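Local coordinates for protein beta-lactamase OXA-2 (Salmonella typhimurium, PDB 1K38) that hydrolyses beta-lactam antibiotics such as oxacillin as a class D serine beta-lactamase, conferring antibiotic resistance, at residues K12-F17 and R233-S238; F17-T22 and L214-P219; P56-A61 and W102-F107; D91-M96 and V172-I177. All coordinates share one frame; numbering follows the deposited sequence.

In the fold
Contacts 1 and 2 lie at the sheet end of the enzyme and share Phe17; contacts 3 and 4 lie among the helices on the active-site side, their centres 12 Å apart. Contact 1 packs helix 11-16 on helix 226-238 through apolar groups alone, exposed at Ser238. Contact 2, mostly buried, is backbone pairing between strands 21-27 and 208-217, which lead out of and into those same two helices. Contact 3 is wholly buried and aromatic, with one hydroxyl pair linked to the main chain of the modified lysine. Contact 4, mostly buried, mixes apolar packing with a salt bridge, reaches the second subunit through Asp174, and meets contact 3 where Thr58 and Leu59 touch Val172 and Tyr104 touches Ala95.

Contact 1: K12-F17 and R233-S238; sequences KFFSEF and RAILRS
Phe13 does most of the touching between helix 11-16 and helix 226-238, which run roughly antiparallel here, their short axes 10.5 Å apart at 147°. Start at its CB, which lies 4.1 Å from Ile235 CG1. With CG beside the backbone N and anti to the carbonyl carbon (chi1 -68°), the ring swings toward the C-terminal helix and lays one face over the backbone of Ala234 and Ile235. Its two sides then part company. Phe13 CD1 meets the methyl Ala234 CB at 3.6 Å, and CE1 stays near the same methyl. On the other side Phe13 CD2 presses on Ile235 CG1 at 3.5 Å. The tip atom CZ ends 3.9 Å from Ser238 CB, an oblique approach one turn further along.

Ser238 turns its hydroxyl back into its own helix: OG donates to Ile235 O at 2.6 Å, in the carbonyl plane and on a lone pair. Phe14 adds a looser touch, its CE1 4.3 Å from Ile235 CD1, while that ring also stacks with Phe38 and packs against Leu214 and Ile216 of the central sheet. Ile235 also reaches Ile23, so both helices cover the same side of the sheet. Between these two segments the contact is apolar packing, with the serine hydroxyl engaged in its own turn; a weak bond from Lys227 NZ to Phe17 O adds a polar link nearby.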
# COMPACT_ATOMS: atom_id res chain seq x y z
N LYS A 12 25.07 7.01 -19.09
CA LYS A 12 26.05 6.82 -18.03
C LYS A 12 25.55 5.86 -16.96
O LYS A 12 26.35 5.14 -16.34
CB LYS A 12 26.41 8.16 -17.37
CG LYS A 12 25.28 8.82 -16.60
CD LYS A 12 25.77 10.08 -15.92
CE LYS A 12 24.65 10.80 -15.19
NZ LYS A 12 25.15 12.02 -14.50
N PHE A 13 24.24 5.83 -16.74
CA PHE A 13 23.68 4.93 -15.74
C PHE A 13 23.71 3.49 -16.24
O PHE A 13 23.95 2.57 -15.46
CB PHE A 13 22.25 5.35 -15.40
CG PHE A 13 22.16 6.67 -14.68
CD1 PHE A 13 22.71 6.82 -13.41
CD2 PHE A 13 21.55 7.77 -15.28
CE1 PHE A 13 22.66 8.04 -12.75
CE2 PHE A 13 21.49 8.99 -14.62
CZ PHE A 13 22.04 9.13 -13.35
N PHE A 14 23.47 3.29 -17.53
CA PHE A 14 23.50 1.95 -18.09
C PHE A 14 24.93 1.45 -18.18
O PHE A 14 25.21 0.30 -17.88
CB PHE A 14 22.85 1.92 -19.47
CG PHE A 14 21.35 1.99 -19.44
CD1 PHE A 14 20.70 3.21 -19.29
CD2 PHE A 14 20.58 0.84 -19.54
CE1 PHE A 14 19.30 3.28 -19.23
CE2 PHE A 14 19.19 0.89 -19.49
CZ PHE A 14 18.55 2.12 -19.33
N SER A 15 25.84 2.33 -18.58
CA SER A 15 27.24 1.96 -18.70
C SER A 15 27.83 1.68 -17.32
O SER A 15 28.69 0.81 -17.17
CB SER A 15 28.04 3.06 -19.40
OG SER A 15 27.94 4.29 -18.70
N GLU A 16 27.37 2.41 -16.31
CA GLU A 16 27.85 2.23 -14.94
C GLU A 16 27.65 0.78 -14.53
O GLU A 16 28.47 0.20 -13.83
CB GLU A 16 27.08 3.14 -13.98
CG GLU A 16 27.66 3.16 -12.57
CD GLU A 16 26.80 3.96 -11.60
OE1 GLU A 16 26.30 5.03 -11.99
OE2 GLU A 16 26.65 3.51 -10.44
N PHE A 17 26.54 0.19 -14.98
CA PHE A 17 26.22 -1.19 -14.66
C PHE A 17 26.41 -2.11 -15.85
O PHE A 17 25.85 -3.20 -15.90
CB PHE A 17 24.78 -1.26 -14.13
CG PHE A 17 24.59 -0.56 -12.83
CD1 PHE A 17 25.07 -1.11 -11.65
CD2 PHE A 17 23.99 0.69 -12.78
CE1 PHE A 17 24.95 -0.43 -10.44
CE2 PHE A 17 23.86 1.38 -11.58
CZ PHE A 17 24.35 0.82 -10.40
N ARG A 233 16.72 2.97 -9.95
CA ARG A 233 16.87 3.74 -8.73
C ARG A 233 17.85 4.89 -8.90
O ARG A 233 17.62 5.98 -8.39
CB ARG A 233 17.30 2.84 -7.57
CG ARG A 233 16.19 1.91 -7.08
CD ARG A 233 16.69 1.00 -5.97
NE ARG A 233 15.65 0.09 -5.49
CZ ARG A 233 14.76 0.39 -4.55
NH1 ARG A 233 14.78 1.59 -3.97
NH2 ARG A 233 13.85 -0.50 -4.18
N ALA A 234 18.94 4.66 -9.63
CA ALA A 234 19.94 5.70 -9.86
C ALA A 234 19.29 6.85 -10.63
O ALA A 234 19.47 8.02 -10.30
CB ALA A 234 21.12 5.15 -10.64
N ILE A 235 18.53 6.51 -11.67
CA ILE A 235 17.85 7.51 -12.47
C ILE A 235 16.78 8.25 -11.66
O ILE A 235 16.71 9.48 -11.69
CB ILE A 235 17.24 6.87 -13.74
CG1 ILE A 235 18.37 6.40 -14.66
CG2 ILE A 235 16.33 7.87 -14.46
CD1 ILE A 235 17.92 5.68 -15.91
N LEU A 236 15.96 7.50 -10.92
CA LEU A 236 14.92 8.13 -10.12
C LEU A 236 15.54 9.09 -9.10
O LEU A 236 15.03 10.18 -8.87
CB LEU A 236 14.08 7.07 -9.40
CG LEU A 236 13.16 6.23 -10.30
CD1 LEU A 236 12.35 5.27 -9.45
CD2 LEU A 236 12.24 7.15 -11.09
N ARG A 237 16.64 8.68 -8.48
CA ARG A 237 17.30 9.55 -7.51
C ARG A 237 17.82 10.82 -8.19
O ARG A 237 17.73 11.91 -7.62
CB ARG A 237 18.47 8.82 -6.83
CG ARG A 237 18.06 7.75 -5.82
CD ARG A 237 19.24 7.33 -4.94
NE ARG A 237 20.33 6.74 -5.71
CZ ARG A 237 20.40 5.46 -6.07
NH1 ARG A 237 19.43 4.62 -5.74
NH2 ARG A 237 21.43 5.03 -6.78
N SER A 238 18.32 10.69 -9.42
CA SER A 238 18.86 11.85 -10.14
C SER A 238 17.80 12.91 -10.42
O SER A 238 18.13 14.08 -10.59
CB SER A 238 19.53 11.41 -11.45
OG SER A 238 18.59 11.11 -12.47

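Contact 2: F17-T22 and L214-P219; sequences FQAKGT and LNIDTP
Gly21 and Thr22 pair with Ile216 and Asn215 as neighbouring antiparallel strands of the central sheet of this transpeptidase-like fold. The tight part is here, with all four residues buried. Thr22 and Asn215 form a hydrogen-bonded pair: Thr22 N donates to Asn215 O at 2.9 Å, and Asn215 N returns a bond to Thr22 O at 3.1 Å. Gly21 and Ile216 make the adjoining non-hydrogen-bonded pair, their CA atoms just 4.0 Å apart. Here Gly21 CA lies 3.2 Å from Asn215 O in a CA-H...O contact.

On the face carrying Thr22 and Asn215, the methyl Thr22 CG2 sits 3.4 Å from Asn215 OD1. Asn215 CG stands between its own backbone N and carbonyl carbon (chi1 65°), which lays the amide beside that methyl. Their polar ends work elsewhere: Arg42 NE donates to Asn215 OD1, and Thr22 OG1 bonds chiefly with Phe38 O, with Asp39 O also within bonding range.

Toward Lys20, which is exposed, and Asp217, which is partly so, the pairing opens out to solvent. Asp217 N still reaches Lys20 O at 3.0 Å, but the Lys20 chain leads away from the strand, and the Asp217 carboxylate makes a salt bridge with Arg42. Beyond this last direct bond a water fills in for one, accepting from Lys20 N at 2.9 Å and donating to Asp217 O at 2.8 Å.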
# COMPACT_ATOMS: atom_id res chain seq x y z
N PHE A 17 26.54 0.19 -14.98
CA PHE A 17 26.22 -1.19 -14.66
C PHE A 17 26.41 -2.11 -15.85
O PHE A 17 25.85 -3.20 -15.90
CB PHE A 17 24.78 -1.26 -14.13
CG PHE A 17 24.59 -0.56 -12.83
CD1 PHE A 17 25.07 -1.11 -11.65
CD2 PHE A 17 23.99 0.69 -12.78
CE1 PHE A 17 24.95 -0.43 -10.44
CE2 PHE A 17 23.86 1.38 -11.58
CZ PHE A 17 24.35 0.82 -10.40
N GLN A 18 27.22 -1.65 -16.81
CA GLN A 18 27.52 -2.42 -18.01
C GLN A 18 26.28 -3.13 -18.53
O GLN A 18 26.26 -4.35 -18.70
CB GLN A 18 28.62 -3.43 -17.72
CG GLN A 18 29.93 -2.79 -17.25
CD GLN A 18 30.95 -3.80 -16.78
OE1 GLN A 18 30.72 -4.53 -15.82
NE2 GLN A 18 32.09 -3.86 -17.47
N ALA A 19 25.23 -2.36 -18.79
CA ALA A 19 23.98 -2.92 -19.27
C ALA A 19 23.51 -2.26 -20.56
O ALA A 19 23.86 -1.11 -20.85
CB ALA A 19 22.90 -2.78 -18.20
N LYS A 20 22.72 -3.00 -21.32
CA LYS A 20 22.17 -2.50 -22.57
C LYS A 20 20.65 -2.59 -22.43
O LYS A 20 20.11 -3.64 -22.12
CB LYS A 20 22.63 -3.36 -23.75
CG LYS A 20 24.14 -3.39 -23.94
CD LYS A 20 24.70 -1.99 -24.18
CE LYS A 20 26.21 -2.01 -24.34
NZ LYS A 20 26.77 -0.65 -24.54
N GLY A 21 19.97 -1.47 -22.64
CA GLY A 21 18.53 -1.49 -22.51
C GLY A 21 17.87 -0.16 -22.78
O GLY A 21 18.43 0.71 -23.44
N THR A 22 16.66 -0.02 -22.25
CA THR A 22 15.87 1.19 -22.43
C THR A 22 15.12 1.52 -21.16
O THR A 22 14.94 0.67 -20.29
CB THR A 22 14.83 1.01 -23.57
OG1 THR A 22 14.13 2.24 -23.80
CG2 THR A 22 13.82 -0.08 -23.19
N LEU A 214 11.59 -0.08 -17.45
CA LEU A 214 12.92 -0.38 -17.96
C LEU A 214 13.06 -1.84 -18.33
O LEU A 214 12.47 -2.70 -17.70
CB LEU A 214 13.99 -0.07 -16.90
CG LEU A 214 15.41 -0.65 -17.11
CD1 LEU A 214 16.43 0.27 -16.48
CD2 LEU A 214 15.52 -2.06 -16.51
N ASN A 215 13.81 -2.10 -19.40
CA ASN A 215 14.12 -3.48 -19.73
C ASN A 215 15.56 -3.48 -20.22
O ASN A 215 16.05 -2.48 -20.76
CB ASN A 215 13.14 -4.14 -20.73
CG ASN A 215 13.14 -3.53 -22.12
OD1 ASN A 215 14.15 -3.49 -22.81
ND2 ASN A 215 11.96 -3.08 -22.54
N ILE A 216 16.25 -4.57 -19.94
CA ILE A 216 17.65 -4.72 -20.33
C ILE A 216 17.91 -6.15 -20.75
O ILE A 216 17.20 -7.07 -20.33
CB ILE A 216 18.62 -4.43 -19.15
CG1 ILE A 216 18.24 -5.28 -17.93
CG2 ILE A 216 18.62 -2.94 -18.83
CD1 ILE A 216 19.28 -5.24 -16.81
N ASP A 217 18.91 -6.35 -21.59
CA ASP A 217 19.26 -7.70 -21.99
C ASP A 217 20.01 -8.28 -20.80
O ASP A 217 20.61 -7.54 -20.02
CB ASP A 217 20.17 -7.69 -23.22
CG ASP A 217 19.50 -7.07 -24.42
OD1 ASP A 217 18.27 -7.23 -24.56
OD2 ASP A 217 20.20 -6.44 -25.24
N THR A 218 19.99 -9.60 -20.66
CA THR A 218 20.68 -10.24 -19.54
C THR A 218 21.64 -11.33 -20.01
O THR A 218 21.40 -12.51 -19.81
CB THR A 218 19.69 -10.86 -18.53
OG1 THR A 218 18.91 -11.88 -19.18
CG2 THR A 218 18.75 -9.78 -17.98
N PRO A 219 22.75 -10.93 -20.67
CA PRO A 219 23.72 -11.91 -21.16
C PRO A 219 24.35 -12.73 -20.03
O PRO A 219 24.81 -13.85 -20.25
CB PRO A 219 24.74 -11.04 -21.89
CG PRO A 219 24.66 -9.73 -21.17
CD PRO A 219 23.17 -9.56 -20.99
O HOH W 1 22.74 -5.77 -20.42

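Contact 3: P56-A61 and W102-F107; sequences PHTLFA and WVYELF
The Tyr104 ring presents its edge to helix 56-64, with His57 and Thr58 lined up along it. Helices 56-64 and 101-111 run roughly side by side here, their short axes 10.4 Å apart at 43°. The side chains of His57 and Tyr104 run alongside one another, pointing opposite ways, so the imidazole lies beside the base of the tyrosine: His57 ND1 is 3.6 Å from Tyr104 CD2. Their planes meet at 53°, obliquely. His57 reaches this place because CG is anti to its backbone N (chi1 -154°), which also brings CE1 to 3.4 Å from the carbonyl Tyr104 O.

At the far end of the ring, the phenol Tyr104 OH donates to Thr58 OG1 at 2.6 Å, a short bond lying close to the ring plane. Thr58 OG1 also hydrogen-bonds to the backbone O of the carboxylated lysine at position 54, one turn back, so the tyrosine is tied through Thr58 to the main chain there.

One turn on, Ala61 CB sits over one face of the Phe107 ring in a CH-pi contact, 3.9 Å from its centroid. The opposite face covers Val103 O. Phe107 in turn points its CE2 at the centre of a Tyr104 face, so the two rings pack on each other within helix 101-111.

Around the pair, Leu92 of helix 92-97 touches both Tyr104 and Phe107, Trp138 meets His57 edge-to-face, and helix 166-175 closes on Thr58 through Val172 and Leu175.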
# COMPACT_ATOMS: atom_id res chain seq x y z
N PRO A 56 -1.44 -7.31 -14.71
CA PRO A 56 -2.78 -7.48 -15.28
C PRO A 56 -3.37 -8.87 -15.04
O PRO A 56 -4.59 -9.01 -14.90
CB PRO A 56 -2.57 -7.19 -16.77
CG PRO A 56 -1.13 -7.57 -17.00
CD PRO A 56 -0.46 -7.00 -15.77
N HIS A 57 -2.52 -9.89 -14.96
CA HIS A 57 -3.00 -11.26 -14.75
C HIS A 57 -3.74 -11.39 -13.43
O HIS A 57 -4.72 -12.14 -13.33
CB HIS A 57 -1.83 -12.25 -14.81
CG HIS A 57 -2.23 -13.64 -15.23
ND1 HIS A 57 -1.32 -14.66 -15.38
CD2 HIS A 57 -3.45 -14.16 -15.53
CE1 HIS A 57 -1.96 -15.76 -15.75
NE2 HIS A 57 -3.25 -15.48 -15.85
N THR A 58 -3.29 -10.68 -12.40
CA THR A 58 -3.96 -10.75 -11.10
C THR A 58 -5.37 -10.18 -11.25
O THR A 58 -6.31 -10.69 -10.64
CB THR A 58 -3.19 -9.96 -10.02
OG1 THR A 58 -1.87 -10.50 -9.87
CG2 THR A 58 -3.91 -10.04 -8.68
N LEU A 59 -5.51 -9.13 -12.06
CA LEU A 59 -6.82 -8.54 -12.31
C LEU A 59 -7.70 -9.58 -13.01
O LEU A 59 -8.86 -9.76 -12.65
CB LEU A 59 -6.70 -7.28 -13.17
CG LEU A 59 -5.96 -6.08 -12.57
CD1 LEU A 59 -5.77 -5.01 -13.63
CD2 LEU A 59 -6.76 -5.53 -11.39
N PHE A 60 -7.13 -10.25 -14.02
CA PHE A 60 -7.88 -11.29 -14.75
C PHE A 60 -8.38 -12.35 -13.78
O PHE A 60 -9.56 -12.73 -13.81
CB PHE A 60 -6.99 -12.01 -15.77
CG PHE A 60 -6.51 -11.15 -16.92
CD1 PHE A 60 -6.70 -9.77 -16.94
CD2 PHE A 60 -5.83 -11.74 -17.98
CE1 PHE A 60 -6.22 -9.00 -18.00
CE2 PHE A 60 -5.35 -10.98 -19.04
CZ PHE A 60 -5.54 -9.61 -19.05
N ALA A 61 -7.48 -12.84 -12.93
CA ALA A 61 -7.78 -13.88 -11.96
C ALA A 61 -8.85 -13.48 -10.94
O ALA A 61 -9.73 -14.27 -10.61
CB ALA A 61 -6.51 -14.31 -11.24
N TRP A 102 4.08 -20.73 -10.89
CA TRP A 102 3.11 -21.82 -10.81
C TRP A 102 1.74 -21.41 -10.30
O TRP A 102 0.74 -22.02 -10.67
CB TRP A 102 3.65 -23.01 -10.00
CG TRP A 102 3.91 -22.80 -8.53
CD1 TRP A 102 5.12 -22.55 -7.94
CD2 TRP A 102 2.96 -22.91 -7.46
NE1 TRP A 102 4.99 -22.51 -6.57
CE2 TRP A 102 3.67 -22.73 -6.25
CE3 TRP A 102 1.58 -23.15 -7.40
CZ2 TRP A 102 3.05 -22.79 -5.00
CZ3 TRP A 102 0.96 -23.21 -6.15
CH2 TRP A 102 1.70 -23.03 -4.97
N VAL A 103 1.68 -20.38 -9.47
CA VAL A 103 0.39 -19.92 -8.96
C VAL A 103 -0.42 -19.34 -10.12
O VAL A 103 -1.61 -19.63 -10.27
CB VAL A 103 0.57 -18.82 -7.88
CG1 VAL A 103 -0.78 -18.19 -7.54
CG2 VAL A 103 1.18 -19.43 -6.63
N TYR A 104 0.23 -18.52 -10.94
CA TYR A 104 -0.46 -17.92 -12.06
C TYR A 104 -0.76 -18.90 -13.19
O TYR A 104 -1.62 -18.65 -14.03
CB TYR A 104 0.31 -16.69 -12.56
CG TYR A 104 0.17 -15.53 -11.59
CD1 TYR A 104 0.81 -15.54 -10.35
CD2 TYR A 104 -0.68 -14.46 -11.88
CE1 TYR A 104 0.61 -14.52 -9.42
CE2 TYR A 104 -0.89 -13.43 -10.96
CZ TYR A 104 -0.25 -13.47 -9.73
OH TYR A 104 -0.46 -12.47 -8.80
N GLU A 105 -0.05 -20.03 -13.20
CA GLU A 105 -0.31 -21.05 -14.20
C GLU A 105 -1.67 -21.64 -13.85
O GLU A 105 -2.47 -21.98 -14.72
CB GLU A 105 0.77 -22.14 -14.16
CG GLU A 105 2.10 -21.71 -14.76
CD GLU A 105 3.16 -22.79 -14.65
OE1 GLU A 105 2.88 -23.95 -15.03
OE2 GLU A 105 4.27 -22.48 -14.18
N LEU A 106 -1.93 -21.73 -12.55
CA LEU A 106 -3.21 -22.25 -12.07
C LEU A 106 -4.33 -21.32 -12.52
O LEU A 106 -5.37 -21.77 -13.00
CB LEU A 106 -3.20 -22.35 -10.54
CG LEU A 106 -2.61 -23.61 -9.90
CD1 LEU A 106 -3.58 -24.77 -10.08
CD2 LEU A 106 -1.26 -23.94 -10.52
N PHE A 107 -4.10 -20.01 -12.38
CA PHE A 107 -5.10 -19.03 -12.79
C PHE A 107 -5.34 -19.13 -14.30
O PHE A 107 -6.48 -19.10 -14.75
CB PHE A 107 -4.65 -17.60 -12.48
CG PHE A 107 -4.42 -17.32 -11.02
CD1 PHE A 107 -5.02 -18.10 -10.03
CD2 PHE A 107 -3.63 -16.24 -10.63
CE1 PHE A 107 -4.84 -17.80 -8.68
CE2 PHE A 107 -3.45 -15.94 -9.28
CZ PHE A 107 -4.05 -16.72 -8.30

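Contact 4: D91-M96 and V172-I177; sequences DLRSAM and VKDLMI
Leu175 and Arg93 meet where the short helix 92-97 packs against the C-terminal end of helix 166-175, in the helical part of the beta-lactamase fold. Helix 92-97 opens with a capping box: Asp91 OD1 accepts from Ser94 N, and Asp91 N donates to Ser94 OG.

The apolar part centres on Leu175. Its two methyls divide the work: CD1 touches Leu92 CB at 3.9 Å, and CD2 goes under Arg93, 3.6 Å from Arg93 CA and over the centre of one guanidinium face. Met96 is modelled in two conformers; in the one described its CE lies 3.8 Å from Leu175 CB. That conformer also appears to pack on Lys189, a residue that by similarity binds substrate, which would bring this contact to the edge of the active site.

The charged part is the end of Arg93. CG anti to the backbone N (chi1 -160°) and a bend at chi3 carry the guanidinium over Leu175 to Asp174. Arg93 NH2 forms a salt bridge with Asp174 OD2 at 2.8 Å, meeting the carboxylate on its anti side with the two planes nearly perpendicular (83°). Asp174 OD2 has a second partner, Arg187 of the second subunit, so the carboxylate lies between two arginines at the subunit interface.

Backbone oxygens complete the grip. Arg93 NH1 and Ile177 N approach Asp174 O from opposite faces of its plane, the arginine from above it at 3.0 Å. A water accepts from Arg93 NH1 and donates to both Leu175 O at 2.8 Å and Ile177 O at 2.9 Å.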
# COMPACT_ATOMS: atom_id res chain seq x y z
N ASP A 91 0.19 -16.98 -1.15
CA ASP A 91 -1.00 -16.15 -1.21
C ASP A 91 -0.66 -15.17 -2.33
O ASP A 91 0.45 -15.22 -2.87
CB ASP A 91 -1.32 -15.41 0.11
CG ASP A 91 -0.12 -14.70 0.72
OD1 ASP A 91 0.83 -14.33 0.01
OD2 ASP A 91 -0.17 -14.48 1.95
N LEU A 92 -1.58 -14.30 -2.71
CA LEU A 92 -1.28 -13.37 -3.80
C LEU A 92 -0.06 -12.50 -3.59
O LEU A 92 0.70 -12.27 -4.52
CB LEU A 92 -2.48 -12.47 -4.08
CG LEU A 92 -3.62 -13.07 -4.89
CD1 LEU A 92 -4.72 -12.03 -5.02
CD2 LEU A 92 -3.13 -13.50 -6.27
N ARG A 93 0.14 -12.01 -2.37
CA ARG A 93 1.28 -11.13 -2.13
C ARG A 93 2.61 -11.85 -2.26
O ARG A 93 3.56 -11.31 -2.82
CB ARG A 93 1.18 -10.46 -0.75
CG ARG A 93 2.05 -9.21 -0.64
CD ARG A 93 1.82 -8.48 0.69
NE ARG A 93 0.45 -8.00 0.84
CZ ARG A 93 0.01 -6.83 0.37
NH1 ARG A 93 0.83 -6.01 -0.28
NH2 ARG A 93 -1.26 -6.48 0.56
N SER A 94 2.70 -13.08 -1.74
CA SER A 94 3.96 -13.81 -1.85
C SER A 94 4.20 -14.19 -3.31
O SER A 94 5.33 -14.16 -3.78
CB SER A 94 3.95 -15.06 -0.97
OG SER A 94 2.98 -16.00 -1.39
N ALA A 95 3.13 -14.52 -4.02
CA ALA A 95 3.24 -14.91 -5.42
C ALA A 95 3.75 -13.75 -6.27
O ALA A 95 4.55 -13.94 -7.18
CB ALA A 95 1.89 -15.41 -5.95
N MET A 96 3.27 -12.56 -5.95
CA MET A 96 3.64 -11.34 -6.66
C MET A 96 5.08 -10.96 -6.34
O MET A 96 5.89 -10.73 -7.24
CB MET A 96 2.71 -10.19 -6.23
CG MET A 96 2.86 -8.92 -7.04
SD MET A 96 2.02 -9.04 -8.62
CE MET A 96 0.37 -8.53 -8.17
N VAL A 172 -4.44 -4.93 -6.46
CA VAL A 172 -3.23 -5.14 -7.23
C VAL A 172 -2.19 -4.05 -6.93
O VAL A 172 -1.01 -4.35 -6.78
CB VAL A 172 -3.52 -5.20 -8.75
CG1 VAL A 172 -2.21 -5.21 -9.54
CG2 VAL A 172 -4.31 -6.46 -9.07
N LYS A 173 -2.63 -2.79 -6.82
CA LYS A 173 -1.68 -1.72 -6.52
C LYS A 173 -1.07 -1.91 -5.14
O LYS A 173 0.07 -1.52 -4.89
CB LYS A 173 -2.35 -0.35 -6.65
CG LYS A 173 -2.54 0.06 -8.11
CD LYS A 173 -3.15 1.45 -8.27
CE LYS A 173 -4.63 1.46 -7.93
NZ LYS A 173 -5.25 2.79 -8.19
N ASP A 174 -1.82 -2.52 -4.23
CA ASP A 174 -1.30 -2.76 -2.90
C ASP A 174 -0.28 -3.91 -2.96
O ASP A 174 0.77 -3.84 -2.33
CB ASP A 174 -2.43 -3.10 -1.93
CG ASP A 174 -2.02 -2.85 -0.50
OD1 ASP A 174 -2.36 -1.76 0.05
OD2 ASP A 174 -1.34 -3.72 0.06
N LEU A 175 -0.59 -4.95 -3.73
CA LEU A 175 0.32 -6.09 -3.86
C LEU A 175 1.67 -5.66 -4.46
O LEU A 175 2.70 -6.27 -4.18
CB LEU A 175 -0.33 -7.17 -4.74
CG LEU A 175 -1.59 -7.83 -4.15
CD1 LEU A 175 -2.25 -8.72 -5.19
CD2 LEU A 175 -1.21 -8.63 -2.91
N MET A 176 1.65 -4.60 -5.26
CA MET A 176 2.85 -4.07 -5.91
C MET A 176 3.78 -3.28 -5.00
O MET A 176 4.89 -2.94 -5.40
CB MET A 176 2.45 -3.17 -7.09
CG MET A 176 1.85 -3.90 -8.29
SD MET A 176 1.18 -2.73 -9.49
CE MET A 176 2.66 -1.83 -9.97
N ILE A 177 3.35 -2.98 -3.77
CA ILE A 177 4.20 -2.20 -2.88
C ILE A 177 5.53 -2.89 -2.60
O ILE A 177 5.57 -4.03 -2.14
CB ILE A 177 3.49 -1.90 -1.55
CG1 ILE A 177 2.26 -1.03 -1.82
CG2 ILE A 177 4.45 -1.18 -0.60
CD1 ILE A 177 1.31 -0.96 -0.64
O HOH W 2 3.66 -6.09 -1.53